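Local atomic coordinates of mandelate racemase/muconate lactonizing enzyme family protein (Bradyrhizobium sp. ORS 278, PDB entry 3TOY), a protein that is of unknown function but belongs to the mandelate racemase/muconate lactonizing enzyme family, with an N-terminal domain joined to an enolase-like C-terminal domain that holds a calcium ion in this model. Residues Pro56-Asp61 with Pro84-Val89; Phe75-Leu80 with Gly270-Phe275; Ala133-Leu138 with Val147-Gly152. All blocks are in the same frame, centred on the assembly; numbering follows the deposited sequence.

Interaction 1: Pro56-Asp61 with Pro84-Val89. With NI (nickel (II) ion), chain G.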
loop_
_atom_site.group_PDB
_atom_site.type_symbol
_atom_site.label_atom_id
_atom_site.label_comp_id
_atom_site.label_asym_id
_atom_site.label_seq_id
_atom_site.Cartn_x
_atom_site.Cartn_y
_atom_site.Cartn_z
ATOM N N PRO A 56 -0.841 22.007 -40.690
ATOM C CA PRO A 56 0.583 22.331 -40.728
ATOM C C PRO A 56 1.412 21.059 -40.573
ATOM O O PRO A 56 1.353 20.407 -39.521
ATOM C CB PRO A 56 0.768 23.300 -39.551
ATOM C CG PRO A 56 -0.445 23.121 -38.670
ATOM C CD PRO A 56 -1.474 22.318 -39.391
ATOM N N LEU A 57 2.133 20.676 -41.634
ATOM C CA LEU A 57 2.917 19.439 -41.640
ATOM C C LEU A 57 4.386 19.724 -41.924
ATOM O O LEU A 57 4.726 20.712 -42.569
ATOM C CB LEU A 57 2.415 18.458 -42.698
ATOM C CG LEU A 57 0.915 18.218 -42.857
ATOM C CD1 LEU A 57 0.646 17.160 -43.949
ATOM C CD2 LEU A 57 0.331 17.775 -41.513
ATOM N N VAL A 58 5.255 18.846 -41.444
ATOM C CA VAL A 58 6.668 18.856 -41.817
ATOM C C VAL A 58 6.953 17.552 -42.548
ATOM O O VAL A 58 6.743 16.464 -42.005
ATOM C CB VAL A 58 7.593 18.982 -40.587
ATOM C CG1 VAL A 58 9.072 18.781 -40.971
ATOM C CG2 VAL A 58 7.381 20.326 -39.891
ATOM N N LEU A 59 7.426 17.656 -43.790
ATOM C CA LEU A 59 7.690 16.485 -44.617
ATOM C C LEU A 59 9.177 16.220 -44.605
ATOM O O LEU A 59 9.979 17.118 -44.886
ATOM C CB LEU A 59 7.203 16.729 -46.059
ATOM C CG LEU A 59 5.809 17.345 -46.183
ATOM C CD1 LEU A 59 5.416 17.556 -47.665
ATOM C CD2 LEU A 59 4.759 16.465 -45.461
ATOM N N ILE A 60 9.549 14.992 -44.268
ATOM C CA ILE A 60 10.925 14.657 -43.952
ATOM C C ILE A 60 11.429 13.688 -44.989
ATOM O O ILE A 60 10.763 12.700 -45.308
ATOM C CB ILE A 60 11.024 14.004 -42.523
ATOM C CG1 ILE A 60 10.552 14.998 -41.453
ATOM C CG2 ILE A 60 12.405 13.451 -42.253
ATOM C CD1 ILE A 60 10.590 14.460 -39.977
ATOM N N ASP A 61 12.614 13.985 -45.527
ATOM C CA ASP A 61 13.267 13.108 -46.493
ATOM C C ASP A 61 14.650 12.749 -46.005
ATOM O O ASP A 61 15.463 13.616 -45.705
ATOM C CB ASP A 61 13.382 13.791 -47.861
ATOM C CG ASP A 61 12.038 14.163 -48.427
ATOM O OD1 ASP A 61 11.163 13.288 -48.507
ATOM O OD2 ASP A 61 11.846 15.337 -48.793
ATOM N N PRO A 84 10.869 26.021 -36.490
ATOM C CA PRO A 84 11.686 25.328 -35.486
ATOM C C PRO A 84 11.868 23.835 -35.829
ATOM O O PRO A 84 12.997 23.319 -35.766
ATOM C CB PRO A 84 10.879 25.499 -34.197
ATOM C CG PRO A 84 10.016 26.666 -34.413
ATOM C CD PRO A 84 9.743 26.753 -35.893
ATOM N N LEU A 85 10.776 23.155 -36.203
ATOM C CA LEU A 85 10.832 21.714 -36.519
ATOM C C LEU A 85 11.693 21.453 -37.751
ATOM O O LEU A 85 12.507 20.537 -37.777
ATOM C CB LEU A 85 9.434 21.126 -36.732
ATOM C CG LEU A 85 8.672 20.828 -35.429
ATOM C CD1 LEU A 85 7.221 20.458 -35.712
ATOM C CD2 LEU A 85 9.388 19.722 -34.678
ATOM N N VAL A 86 11.538 22.291 -38.772
ATOM C CA VAL A 86 12.374 22.148 -39.976
ATOM C C VAL A 86 13.859 22.252 -39.628
ATOM O O VAL A 86 14.669 21.422 -40.056
ATOM C CB VAL A 86 11.983 23.203 -41.046
ATOM C CG1 VAL A 86 13.051 23.272 -42.153
ATOM C CG2 VAL A 86 10.608 22.871 -41.620
ATOM N N HIS A 87 14.198 23.251 -38.848
ATOM C CA HIS A 87 15.541 23.457 -38.374
ATOM C C HIS A 87 16.071 22.266 -37.611
ATOM O O HIS A 87 17.155 21.808 -37.844
ATOM C CB HIS A 87 15.554 24.594 -37.380
ATOM C CG HIS A 87 15.916 25.928 -37.944
ATOM N ND1 HIS A 87 17.210 26.285 -38.243
ATOM C CD2 HIS A 87 15.162 27.026 -38.177
ATOM C CE1 HIS A 87 17.226 27.527 -38.689
ATOM N NE2 HIS A 87 15.999 28.004 -38.648
ATOM N N LEU A 88 15.289 21.806 -36.648
ATOM C CA LEU A 88 15.740 20.703 -35.808
ATOM C C LEU A 88 16.004 19.446 -36.622
ATOM O O LEU A 88 17.039 18.789 -36.453
ATOM C CB LEU A 88 14.710 20.426 -34.713
ATOM C CG LEU A 88 14.771 21.484 -33.613
ATOM C CD1 LEU A 88 13.515 21.373 -32.776
ATOM C CD2 LEU A 88 16.038 21.337 -32.743
ATOM N N VAL A 89 15.078 19.107 -37.511
ATOM C CA VAL A 89 15.236 17.917 -38.321
ATOM C C VAL A 89 16.500 18.039 -39.187
ATOM O O VAL A 89 17.280 17.101 -39.306
ATOM C CB VAL A 89 14.024 17.686 -39.225
ATOM C CG1 VAL A 89 14.335 16.582 -40.235
ATOM C CG2 VAL A 89 12.780 17.317 -38.388
HETATM NI NI NI G . 15.093 30.130 -38.789
HETATM O O HOH W 1 15.241 31.653 -40.281
HETATM O O HOH W 2 16.666 30.964 -37.762
HETATM O O HOH W 3 13.537 29.486 -40.123
HETATM O O HOH W 4 16.070 31.012 -40.457
#

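Interaction 2: Phe75-Leu80 with Gly270-Phe275. With CA (calcium ion), chain E.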
loop_
_atom_site.group_PDB
_atom_site.type_symbol
_atom_site.label_atom_id
_atom_site.label_comp_id
_atom_site.label_asym_id
_atom_site.label_seq_id
_atom_site.Cartn_x
_atom_site.Cartn_y
_atom_site.Cartn_z
ATOM N N PHE A 75 2.651 16.071 -38.033
ATOM C CA PHE A 75 1.613 17.088 -37.838
ATOM C C PHE A 75 2.145 18.014 -36.776
ATOM O O PHE A 75 2.549 17.556 -35.696
ATOM C CB PHE A 75 0.296 16.457 -37.375
ATOM C CG PHE A 75 -0.741 17.458 -36.954
ATOM C CD1 PHE A 75 -1.368 18.273 -37.891
ATOM C CD2 PHE A 75 -1.097 17.592 -35.615
ATOM C CE1 PHE A 75 -2.316 19.178 -37.501
ATOM C CE2 PHE A 75 -2.043 18.511 -35.228
ATOM C CZ PHE A 75 -2.660 19.303 -36.161
ATOM N N ALA A 76 2.155 19.316 -37.068
ATOM C CA ALA A 76 2.868 20.257 -36.228
ATOM C C ALA A 76 1.969 21.049 -35.285
ATOM O O ALA A 76 2.462 21.890 -34.519
ATOM C CB ALA A 76 3.709 21.202 -37.096
ATOM N N TYR A 77 0.663 20.777 -35.340
ATOM C CA TYR A 77 -0.321 21.463 -34.503
ATOM C C TYR A 77 -0.575 22.928 -34.855
ATOM O O TYR A 77 -1.722 23.334 -34.996
ATOM C CB TYR A 77 0.054 21.358 -33.017
ATOM C CG TYR A 77 -0.307 20.006 -32.419
ATOM C CD1 TYR A 77 -1.589 19.765 -31.918
ATOM C CD2 TYR A 77 0.621 18.976 -32.374
ATOM C CE1 TYR A 77 -1.923 18.516 -31.370
ATOM C CE2 TYR A 77 0.286 17.721 -31.829
ATOM C CZ TYR A 77 -0.979 17.514 -31.332
ATOM O OH TYR A 77 -1.314 16.278 -30.794
ATOM N N THR A 78 0.499 23.708 -34.960
ATOM C CA THR A 78 0.407 25.163 -35.185
ATOM C C THR A 78 1.518 25.621 -36.141
ATOM O O THR A 78 2.593 25.030 -36.169
ATOM C CB THR A 78 0.480 25.950 -33.853
ATOM O OG1 THR A 78 0.506 27.357 -34.117
ATOM C CG2 THR A 78 1.735 25.576 -33.053
ATOM N N ARG A 79 1.266 26.654 -36.946
ATOM C CA ARG A 79 2.287 27.078 -37.921
ATOM C C ARG A 79 3.535 27.576 -37.192
ATOM O O ARG A 79 4.656 27.498 -37.696
ATOM C CB ARG A 79 1.739 28.146 -38.883
ATOM C CG ARG A 79 1.396 29.470 -38.221
ATOM C CD ARG A 79 1.736 30.664 -39.123
ATOM N NE ARG A 79 0.891 30.734 -40.316
ATOM C CZ ARG A 79 1.319 30.546 -41.566
ATOM N NH1 ARG A 79 2.598 30.277 -41.814
ATOM N NH2 ARG A 79 0.458 30.636 -42.573
ATOM N N LEU A 80 3.335 28.066 -35.978
ATOM C CA LEU A 80 4.437 28.492 -35.134
ATOM C C LEU A 80 5.530 27.417 -34.979
ATOM O O LEU A 80 6.711 27.731 -34.842
ATOM C CB LEU A 80 3.875 28.930 -33.780
ATOM C CG LEU A 80 4.776 29.587 -32.752
ATOM C CD1 LEU A 80 3.962 30.599 -31.939
ATOM C CD2 LEU A 80 5.381 28.515 -31.859
ATOM N N GLY A 270 -2.618 9.463 -23.759
ATOM C CA GLY A 270 -1.315 9.010 -24.271
ATOM C C GLY A 270 -0.802 9.718 -25.516
ATOM O O GLY A 270 0.393 9.645 -25.827
ATOM N N GLU A 271 -1.669 10.443 -26.206
ATOM C CA GLU A 271 -1.226 11.043 -27.480
ATOM C C GLU A 271 -0.213 12.148 -27.255
ATOM O O GLU A 271 0.441 12.591 -28.196
ATOM C CB GLU A 271 -2.416 11.600 -28.264
ATOM C CG GLU A 271 -2.954 12.943 -27.742
ATOM C CD GLU A 271 -4.355 13.215 -28.268
ATOM O OE1 GLU A 271 -5.220 12.338 -28.120
ATOM O OE2 GLU A 271 -4.598 14.305 -28.820
ATOM N N ASN A 272 -0.087 12.618 -26.013
ATOM C CA ASN A 272 0.859 13.676 -25.719
ATOM C C ASN A 272 2.033 13.297 -24.801
ATOM O O ASN A 272 2.848 14.169 -24.445
ATOM C CB ASN A 272 0.109 14.927 -25.205
ATOM C CG ASN A 272 -0.730 15.548 -26.293
ATOM O OD1 ASN A 272 -0.226 15.745 -27.388
ATOM N ND2 ASN A 272 -2.015 15.788 -26.033
ATOM N N TRP A 273 2.151 12.012 -24.454
ATOM C CA TRP A 273 3.239 11.549 -23.610
ATOM C C TRP A 273 4.500 11.263 -24.432
ATOM O O TRP A 273 4.434 10.909 -25.628
ATOM C CB TRP A 273 2.839 10.313 -22.783
ATOM C CG TRP A 273 1.638 10.552 -21.902
ATOM C CD1 TRP A 273 1.227 11.751 -21.394
ATOM C CD2 TRP A 273 0.725 9.566 -21.392
ATOM N NE1 TRP A 273 0.091 11.572 -20.624
ATOM C CE2 TRP A 273 -0.225 10.242 -20.601
ATOM C CE3 TRP A 273 0.619 8.171 -21.529
ATOM C CZ2 TRP A 273 -1.288 9.586 -19.975
ATOM C CZ3 TRP A 273 -0.459 7.505 -20.891
ATOM C CH2 TRP A 273 -1.382 8.219 -20.135
ATOM N N TRP A 274 5.642 11.412 -23.786
ATOM C CA TRP A 274 6.941 11.409 -24.486
ATOM C C TRP A 274 7.714 10.114 -24.289
ATOM O O TRP A 274 8.151 9.826 -23.175
ATOM C CB TRP A 274 7.792 12.618 -24.011
ATOM C CG TRP A 274 7.138 13.916 -24.361
ATOM C CD1 TRP A 274 6.460 14.752 -23.530
ATOM C CD2 TRP A 274 7.058 14.497 -25.682
ATOM N NE1 TRP A 274 5.955 15.824 -24.251
ATOM C CE2 TRP A 274 6.333 15.694 -25.569
ATOM C CE3 TRP A 274 7.540 14.107 -26.944
ATOM C CZ2 TRP A 274 6.055 16.514 -26.672
ATOM C CZ3 TRP A 274 7.277 14.932 -28.055
ATOM C CH2 TRP A 274 6.547 16.118 -27.902
ATOM N N PHE A 275 7.909 9.367 -25.381
ATOM C CA PHE A 275 8.843 8.241 -25.441
ATOM C C PHE A 275 8.453 7.069 -24.549
ATOM O O PHE A 275 7.489 7.169 -23.784
ATOM C CB PHE A 275 10.275 8.698 -25.144
ATOM C CG PHE A 275 10.842 9.557 -26.242
ATOM C CD1 PHE A 275 11.380 8.974 -27.371
ATOM C CD2 PHE A 275 10.774 10.944 -26.147
ATOM C CE1 PHE A 275 11.890 9.768 -28.416
ATOM C CE2 PHE A 275 11.262 11.749 -27.166
ATOM C CZ PHE A 275 11.818 11.153 -28.301
HETATM CA CA CA E . -7.132 13.582 -28.915
HETATM O O HOH W 5 0.493 14.516 -30.223
HETATM O O HOH W 6 -3.437 16.563 -28.684
HETATM O O HOH W 7 -7.131 14.380 -26.789
HETATM O O HOH W 8 -7.292 12.996 -31.291
#

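Interaction 3: Ala133-Leu138 with Val147-Gly152. With P4C (O-acetaldehydyl-hexaethylene glycol), chain H.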
loop_
_atom_site.group_PDB
_atom_site.type_symbol
_atom_site.label_atom_id
_atom_site.label_comp_id
_atom_site.label_asym_id
_atom_site.label_seq_id
_atom_site.Cartn_x
_atom_site.Cartn_y
_atom_site.Cartn_z
ATOM N N ALA A 133 11.153 7.864 -40.823
ATOM C CA ALA A 133 11.768 7.936 -42.148
ATOM C C ALA A 133 12.855 6.870 -42.306
ATOM O O ALA A 133 12.997 6.292 -43.387
ATOM C CB ALA A 133 12.305 9.330 -42.412
ATOM N N PHE A 134 13.602 6.559 -41.238
ATOM C CA PHE A 134 14.600 5.481 -41.352
ATOM C C PHE A 134 13.954 4.131 -41.656
ATOM O O PHE A 134 14.438 3.357 -42.483
ATOM C CB PHE A 134 15.464 5.284 -40.097
ATOM C CG PHE A 134 16.171 6.513 -39.604
ATOM C CD1 PHE A 134 16.686 7.469 -40.477
ATOM C CD2 PHE A 134 16.371 6.683 -38.235
ATOM C CE1 PHE A 134 17.348 8.587 -39.988
ATOM C CE2 PHE A 134 17.019 7.794 -37.743
ATOM C CZ PHE A 134 17.518 8.749 -38.617
ATOM N N TRP A 135 12.887 3.803 -40.934
ATOM C CA TRP A 135 12.231 2.529 -41.163
ATOM C C TRP A 135 11.602 2.511 -42.555
ATOM O O TRP A 135 11.559 1.472 -43.228
ATOM C CB TRP A 135 11.148 2.283 -40.088
ATOM C CG TRP A 135 11.708 1.709 -38.804
ATOM C CD1 TRP A 135 11.976 2.383 -37.642
ATOM C CD2 TRP A 135 12.052 0.337 -38.558
ATOM N NE1 TRP A 135 12.472 1.508 -36.691
ATOM C CE2 TRP A 135 12.520 0.249 -37.230
ATOM C CE3 TRP A 135 12.014 -0.826 -39.335
ATOM C CZ2 TRP A 135 12.963 -0.949 -36.673
ATOM C CZ3 TRP A 135 12.469 -2.009 -38.781
ATOM C CH2 TRP A 135 12.918 -2.067 -37.459
ATOM N N ASP A 136 11.072 3.652 -42.965
ATOM C CA ASP A 136 10.462 3.750 -44.286
ATOM C C ASP A 136 11.507 3.385 -45.337
ATOM O O ASP A 136 11.227 2.649 -46.281
ATOM C CB ASP A 136 9.975 5.170 -44.553
ATOM C CG ASP A 136 9.504 5.341 -45.985
ATOM O OD1 ASP A 136 8.474 4.750 -46.338
ATOM O OD2 ASP A 136 10.185 6.043 -46.760
ATOM N N ALA A 137 12.715 3.905 -45.153
ATOM C CA ALA A 137 13.807 3.649 -46.079
ATOM C C ALA A 137 14.174 2.176 -46.083
ATOM O O ALA A 137 14.370 1.592 -47.146
ATOM C CB ALA A 137 15.016 4.522 -45.761
ATOM N N LEU A 138 14.255 1.563 -44.905
ATOM C CA LEU A 138 14.557 0.140 -44.832
ATOM C C LEU A 138 13.511 -0.661 -45.608
ATOM O O LEU A 138 13.834 -1.630 -46.308
ATOM C CB LEU A 138 14.618 -0.335 -43.376
ATOM C CG LEU A 138 15.857 -0.004 -42.545
ATOM C CD1 LEU A 138 15.663 -0.556 -41.121
ATOM C CD2 LEU A 138 17.146 -0.541 -43.166
ATOM N N VAL A 147 5.386 -3.028 -42.034
ATOM C CA VAL A 147 4.727 -4.065 -41.209
ATOM C C VAL A 147 5.316 -5.461 -41.435
ATOM O O VAL A 147 5.511 -6.214 -40.492
ATOM C CB VAL A 147 3.178 -4.064 -41.364
ATOM C CG1 VAL A 147 2.776 -4.392 -42.796
ATOM C CG2 VAL A 147 2.499 -5.060 -40.364
ATOM N N GLU A 148 5.630 -5.822 -42.686
ATOM C CA GLU A 148 6.306 -7.114 -42.926
ATOM C C GLU A 148 7.726 -7.171 -42.376
ATOM O O GLU A 148 8.170 -8.232 -41.918
ATOM C CB GLU A 148 6.300 -7.466 -44.429
ATOM C CG GLU A 148 4.897 -7.805 -44.896
ATOM C CD GLU A 148 4.797 -7.981 -46.405
ATOM O OE1 GLU A 148 5.856 -8.013 -47.084
ATOM O OE2 GLU A 148 3.651 -8.091 -46.896
ATOM N N LEU A 149 8.441 -6.051 -42.393
ATOM C CA LEU A 149 9.767 -6.037 -41.800
ATOM C C LEU A 149 9.666 -6.377 -40.307
ATOM O O LEU A 149 10.543 -7.036 -39.752
ATOM C CB LEU A 149 10.407 -4.662 -41.946
ATOM C CG LEU A 149 10.771 -4.177 -43.348
ATOM C CD1 LEU A 149 11.647 -2.961 -43.201
ATOM C CD2 LEU A 149 11.484 -5.278 -44.119
ATOM N N LEU A 150 8.573 -5.930 -39.688
ATOM C CA LEU A 150 8.353 -6.104 -38.246
ATOM C C LEU A 150 7.805 -7.487 -37.861
ATOM O O LEU A 150 7.497 -7.741 -36.679
ATOM C CB LEU A 150 7.426 -4.993 -37.741
ATOM C CG LEU A 150 7.964 -3.573 -37.957
ATOM C CD1 LEU A 150 6.931 -2.512 -37.538
ATOM C CD2 LEU A 150 9.318 -3.371 -37.255
ATOM N N GLY A 151 7.691 -8.384 -38.840
ATOM C CA GLY A 151 7.293 -9.773 -38.574
ATOM C C GLY A 151 5.791 -9.957 -38.593
ATOM O O GLY A 151 5.291 -11.018 -38.213
ATOM N N GLY A 152 5.069 -8.929 -39.034
ATOM C CA GLY A 152 3.612 -9.002 -39.129
ATOM C C GLY A 152 3.130 -8.999 -40.572
ATOM O O GLY A 152 3.928 -9.184 -41.506
HETATM O O1 P4C H . 7.065 -5.772 -28.803
HETATM C C2 P4C H . 6.598 -5.190 -30.029
HETATM C C3 P4C H . 6.369 -6.259 -31.095
HETATM O O4 P4C H . 7.566 -6.483 -31.847
HETATM C C5 P4C H . 7.292 -6.782 -33.227
HETATM C C6 P4C H . 8.556 -7.170 -33.991
HETATM O O7 P4C H . 9.353 -6.017 -34.258
HETATM C C8 P4C H . 10.729 -6.274 -34.558
HETATM C C9 P4C H . 11.492 -4.955 -34.442
HETATM O O10 P4C H . 12.349 -4.983 -33.295
HETATM C C11 P4C H . 12.733 -3.687 -32.837
HETATM C C12 P4C H . 13.404 -3.816 -31.471
HETATM O O13 P4C H . 12.436 -4.036 -30.437
HETATM C C14 P4C H . 13.007 -3.860 -29.135
HETATM C C15 P4C H . 12.025 -4.349 -28.071
HETATM O O16 P4C H . 11.138 -3.290 -27.703
#

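Interaction 1: Pro56-Asp61 with Pro84-Val89
Val-58 reaches out from its strand and straddles the helix surface between Leu-85 and Val-86. Its two methyls divide the work. CG2 meets the Leu-85 side chain, with CG2 of Val-58 3.9 Å from CB of Leu-85 and 4.2 Å from its CD1, while CG1 leans more loosely against CG2 of Val-86 at 4.4 Å. That split follows from the first torsion, 172°, which sets CG1 anti to the backbone N and turns CG2 away from the carbonyl carbon. Further along the strand, Ile-60 and Val-89 make a second pair, their side chains crossing at a slant. CD1 of Ile-60 comes to 3.9 Å from CG2 of Val-89, and CG2 of Ile-60 lies 4.2 Å from CG1 of Val-89, so both branches find a methyl partner. The strand and helix segments run almost parallel, 15° apart, with axes 9.2 Å apart, which lets two successive pairs form along their length. The helix thus packs on the antiparallel sheet of the N-terminal alpha+beta domain. Leu-85 and Val-89 also touch helix 122-142, through Met-125 and Ala-126. His-87, which binds nickel through NE2 together with His-87 of a second subunit, faces that subunit and takes no part here. Between strand and helix the contact is entirely hydrocarbon: the fit depends on branch shape and exclusion of water.

Interaction 2: Phe75-Leu80 with Gly270-Phe275
The Tyr-77 ring slants toward the Asn-272 amide, their planes 50° apart and the OH of Tyr-77 3.6 Å from OD1 of Asn-272. One face of the tyrosine is met near its rim by CE2 of Phe-75, and water 5 lies at its edge, in the ring plane. The Phe-75 ring carries the backbone N of Tyr-77 over one face. Two waters bridge the segments. Water 5 is 2.6 Å from the OH of Tyr-77 and donates to O of Glu-271 at 2.8 Å. Water 6 joins the same hydroxyl, at 3.0 Å, to OE2 of Glu-271, and accepts from ND2 of Asn-272. The amide is also held by Lys-297 at OD1 and by Glu-246 at ND2, which should fix its rotation. Glu-271, its CG wedged between backbone N and carbonyl carbon (chi1 77°), chelates calcium with OE1 at 2.4 Å and OE2 at 2.6 Å. Tyr-77 is a second-shell neighbour of this metal, which Asp-219 and Glu-245 also bind; the three acids lie at or just after the ends of successive parallel strands, as in the barrel metal site of the enolase superfamily. Glu-271 follows strand 267-269 and precedes helix 275-285; Tyr-77 sits between strand 69-75 and helix 82-95, so the waters span two domains, with Leu-116 of a second subunit packing on both Tyr-77 and Asn-272.

Interaction 3: Ala133-Leu138 with Val147-Gly152
Leu-149, Trp-135 and Leu-150 bury the most surface here, the two leucines closing on the indole from different directions. Leu-150 comes over a face: its CD2 makes a CH-pi contact, 4.1 Å from the centroid of the six-membered ring of Trp-135 and 27° off the normal, lying above the CZ3-CH2 side. Its CG, anti to the carbonyl carbon (chi1 -60°), brings CD2 there. Leu-149 instead brings CD1 to the ring edge, near its plane, 4.4 Å from CE3 of Trp-135. The same methyl presses on the helix itself, CD1 of Leu-149 being 3.8 Å from C of Leu-138 and 4.0 Å from its CB. CD1 of Leu-138 lies over the other indole face, toward its rim, so a leucine methyl meets each face. NE1 of Trp-135 bonds to OG1 of Thr-302. Leu-150 also borders the bound o-acetaldehydyl-hexaethylene glycol, its CB 4.1 Å from O7. Just beyond, Gly-151 takes positive phi and ends the helix in a Schellman motif. The contact thus ties the short helix 146-149 back onto the long helix 122-142, while helix 300-314 adds Ile-301 against both Trp-135 and Leu-150, and Gly-151 of a third subunit packs on Trp-135.

Interactions 1 and 2 adjoin: Ala-76 N probably bonds to Pro-56 O, and CB of Ala-76 packs on Leu-85, so the loop of interaction 2 springs from the sheet edge beside the strand-helix layer of interaction 1. Both also meet the second subunit. Interaction 3 touches interaction 1 through Ala-133 on Ile-60 but stays about 11 Å, at the nearest atoms, from interaction 2. Interactions 1 and 3 are apolar and belong to the N-terminal domain, the first buried, the third only partly, beside a ligand and another subunit. Interaction 2, nearest the chain centre, is buried yet polar and water-mediated, as suits a junction between domains beside a metal.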